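Local atomic coordinates of serpin-ZX (Arabidopsis thaliana, PDB entry 3LE2), a protein that inhibits target proteases such as metacaspase-9 and RD21A, being cleaved in its reactive center loop and trapping the enzyme covalently, thereby restraining programmed cell death. Residues Lys221-Pro226 / Arg275-Pro280. Numbering follows the deposited sequence.
Sequences KVLGLP and REFKIP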
loop_
_atom_site.group_PDB
_atom_site.type_symbol
_atom_site.label_atom_id
_atom_site.label_comp_id
_atom_site.label_asym_id
_atom_site.label_seq_id
_atom_site.Cartn_x
_atom_site.Cartn_y
_atom_site.Cartn_z
ATOM N N LYS A 221 8.300 18.777 4.572
ATOM C CA LYS A 221 7.037 19.040 5.230
ATOM C C LYS A 221 6.099 17.853 5.082
ATOM O O LYS A 221 6.268 17.019 4.188
ATOM C CB LYS A 221 6.398 20.291 4.661
ATOM C CG LYS A 221 7.178 21.552 4.950
ATOM C CD LYS A 221 6.651 22.691 4.099
ATOM C CE LYS A 221 7.642 23.823 4.039
ATOM N NZ LYS A 221 7.058 24.960 3.279
ATOM N N VAL A 222 5.126 17.764 5.981
ATOM C CA VAL A 222 4.115 16.724 5.885
ATOM C C VAL A 222 2.705 17.299 5.930
ATOM O O VAL A 222 2.399 18.163 6.760
ATOM C CB VAL A 222 4.267 15.673 6.982
ATOM C CG1 VAL A 222 3.213 14.576 6.804
ATOM C CG2 VAL A 222 5.671 15.089 6.951
ATOM N N LEU A 223 1.863 16.829 5.009
ATOM C CA LEU A 223 0.453 17.207 4.976
ATOM C C LEU A 223 -0.399 15.967 5.205
ATOM O O LEU A 223 -0.135 14.923 4.622
ATOM C CB LEU A 223 0.093 17.845 3.639
ATOM C CG LEU A 223 -1.401 17.863 3.298
ATOM C CD1 LEU A 223 -2.158 18.875 4.136
ATOM C CD2 LEU A 223 -1.594 18.141 1.818
ATOM N N GLY A 224 -1.390 16.065 6.089
ATOM C CA GLY A 224 -2.336 14.980 6.278
ATOM C C GLY A 224 -3.695 15.384 5.734
ATOM O O GLY A 224 -4.162 16.489 6.012
ATOM N N LEU A 225 -4.315 14.511 4.942
ATOM C CA LEU A 225 -5.689 14.731 4.441
ATOM C C LEU A 225 -6.598 13.575 4.834
ATOM O O LEU A 225 -6.587 12.533 4.179
ATOM C CB LEU A 225 -5.721 14.878 2.910
ATOM C CG LEU A 225 -5.063 16.081 2.226
ATOM C CD1 LEU A 225 -5.186 15.960 0.740
ATOM C CD2 LEU A 225 -5.676 17.390 2.672
ATOM N N PRO A 226 -7.391 13.753 5.902
ATOM C CA PRO A 226 -8.323 12.726 6.393
ATOM C C PRO A 226 -9.448 12.415 5.397
ATOM O O PRO A 226 -9.955 13.324 4.721
ATOM C CB PRO A 226 -8.951 13.366 7.650
ATOM C CG PRO A 226 -8.239 14.644 7.868
ATOM C CD PRO A 226 -7.556 15.038 6.604
ATOM N N ARG A 275 -0.628 29.803 3.650
ATOM C CA ARG A 275 -0.639 30.919 2.718
ATOM C C ARG A 275 -0.757 30.376 1.288
ATOM O O ARG A 275 -1.816 30.447 0.664
ATOM C CB ARG A 275 0.597 31.801 2.886
ATOM C CG ARG A 275 0.814 32.714 1.698
ATOM C CD ARG A 275 1.764 33.840 2.004
ATOM N NE ARG A 275 3.102 33.377 2.332
ATOM C CZ ARG A 275 4.089 33.246 1.455
ATOM N NH1 ARG A 275 3.888 33.528 0.173
ATOM N NH2 ARG A 275 5.280 32.827 1.865
ATOM N N GLU A 276 0.328 29.816 0.776
ATOM C CA GLU A 276 0.272 29.108 -0.493
ATOM C C GLU A 276 0.082 27.615 -0.272
ATOM O O GLU A 276 0.833 26.991 0.482
ATOM C CB GLU A 276 1.535 29.363 -1.304
ATOM C CG GLU A 276 1.362 30.434 -2.344
ATOM C CD GLU A 276 2.152 30.120 -3.590
ATOM O OE1 GLU A 276 1.578 29.520 -4.529
ATOM O OE2 GLU A 276 3.357 30.455 -3.620
ATOM N N PHE A 277 -0.925 27.055 -0.935
ATOM C CA PHE A 277 -1.298 25.653 -0.758
ATOM C C PHE A 277 -1.700 25.000 -2.077
ATOM O O PHE A 277 -2.786 25.259 -2.593
ATOM C CB PHE A 277 -2.457 25.541 0.227
ATOM C CG PHE A 277 -2.835 24.132 0.555
ATOM C CD1 PHE A 277 -1.942 23.296 1.196
ATOM C CD2 PHE A 277 -4.085 23.647 0.232
ATOM C CE1 PHE A 277 -2.283 21.993 1.498
ATOM C CE2 PHE A 277 -4.437 22.350 0.531
ATOM C CZ PHE A 277 -3.538 21.520 1.167
ATOM N N LYS A 278 -0.830 24.149 -2.618
ATOM C CA LYS A 278 -1.083 23.555 -3.930
ATOM C C LYS A 278 -0.848 22.050 -3.962
ATOM O O LYS A 278 0.249 21.577 -3.662
ATOM C CB LYS A 278 -0.224 24.236 -4.995
ATOM C CG LYS A 278 -0.536 25.706 -5.202
ATOM C CD LYS A 278 -1.926 25.908 -5.788
ATOM C CE LYS A 278 -2.273 27.388 -5.886
ATOM N NZ LYS A 278 -1.246 28.146 -6.663
ATOM N N ILE A 279 -1.880 21.314 -4.362
ATOM C CA ILE A 279 -1.816 19.858 -4.466
ATOM C C ILE A 279 -2.134 19.384 -5.897
ATOM O O ILE A 279 -3.239 19.609 -6.401
ATOM C CB ILE A 279 -2.814 19.204 -3.482
ATOM C CG1 ILE A 279 -2.575 19.725 -2.073
ATOM C CG2 ILE A 279 -2.672 17.698 -3.482
ATOM C CD1 ILE A 279 -1.157 19.485 -1.588
ATOM N N PRO A 280 -1.174 18.712 -6.558
ATOM C CA PRO A 280 -1.499 18.234 -7.909
ATOM C C PRO A 280 -2.520 17.116 -7.880
ATOM O O PRO A 280 -2.456 16.255 -6.993
ATOM C CB PRO A 280 -0.163 17.680 -8.406
ATOM C CG PRO A 280 0.567 17.288 -7.159
ATOM C CD PRO A 280 0.207 18.374 -6.173
#
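The forked end of Leu223 meets Phe277 with both methyls and Ile279 with CD2 alone, and this small apolar cluster illustrates how two beta sheets can pack face to face through side chains alone. The strands do not pair: the closest CA atoms, those of Leu223 and Ile279, are 10.1 Å apart, which leaves room for a layer of side chains between the backbones. CD2 of Leu223 does most of the touching. Rather than sitting over a face, CD2 of Leu223 lies at the edge of the phenyl ring, near its plane, 3.9 Å from CE1 of Phe277. The other methyl, CD1 of Leu223, comes to 4.1 Å from the same CE1 of Phe277, so the fork straddles one corner of the ring, and the two side chains cross at about a right angle. In Phe277, CG stands anti to the backbone N and beside the carbonyl carbon (chi1 -175°), which swings the CE1/CZ edge of the ring to Leu223 although the CB does not start out in that direction. Ile279 approaches differently, tip to tip, its CD1 3.7 Å from CD2 of Leu223. One methyl is thus shared between an aromatic edge and an aliphatic end, in a buried setting where all the touching groups are apolar. Around this interface, Leu223 and Ile279 both also touch Phe364 of strand 361-365, and Phe240 of strand 236-243 packs against Leu223 and Leu225. Strand 220-226 lies between strands 212-217 and 236-243, its antiparallel partners, whereas the start of strand 277-289 lies between antiparallel strand 200-207 and parallel strand 361-365, so the contact packs sheet C against sheet B of the serpin fold.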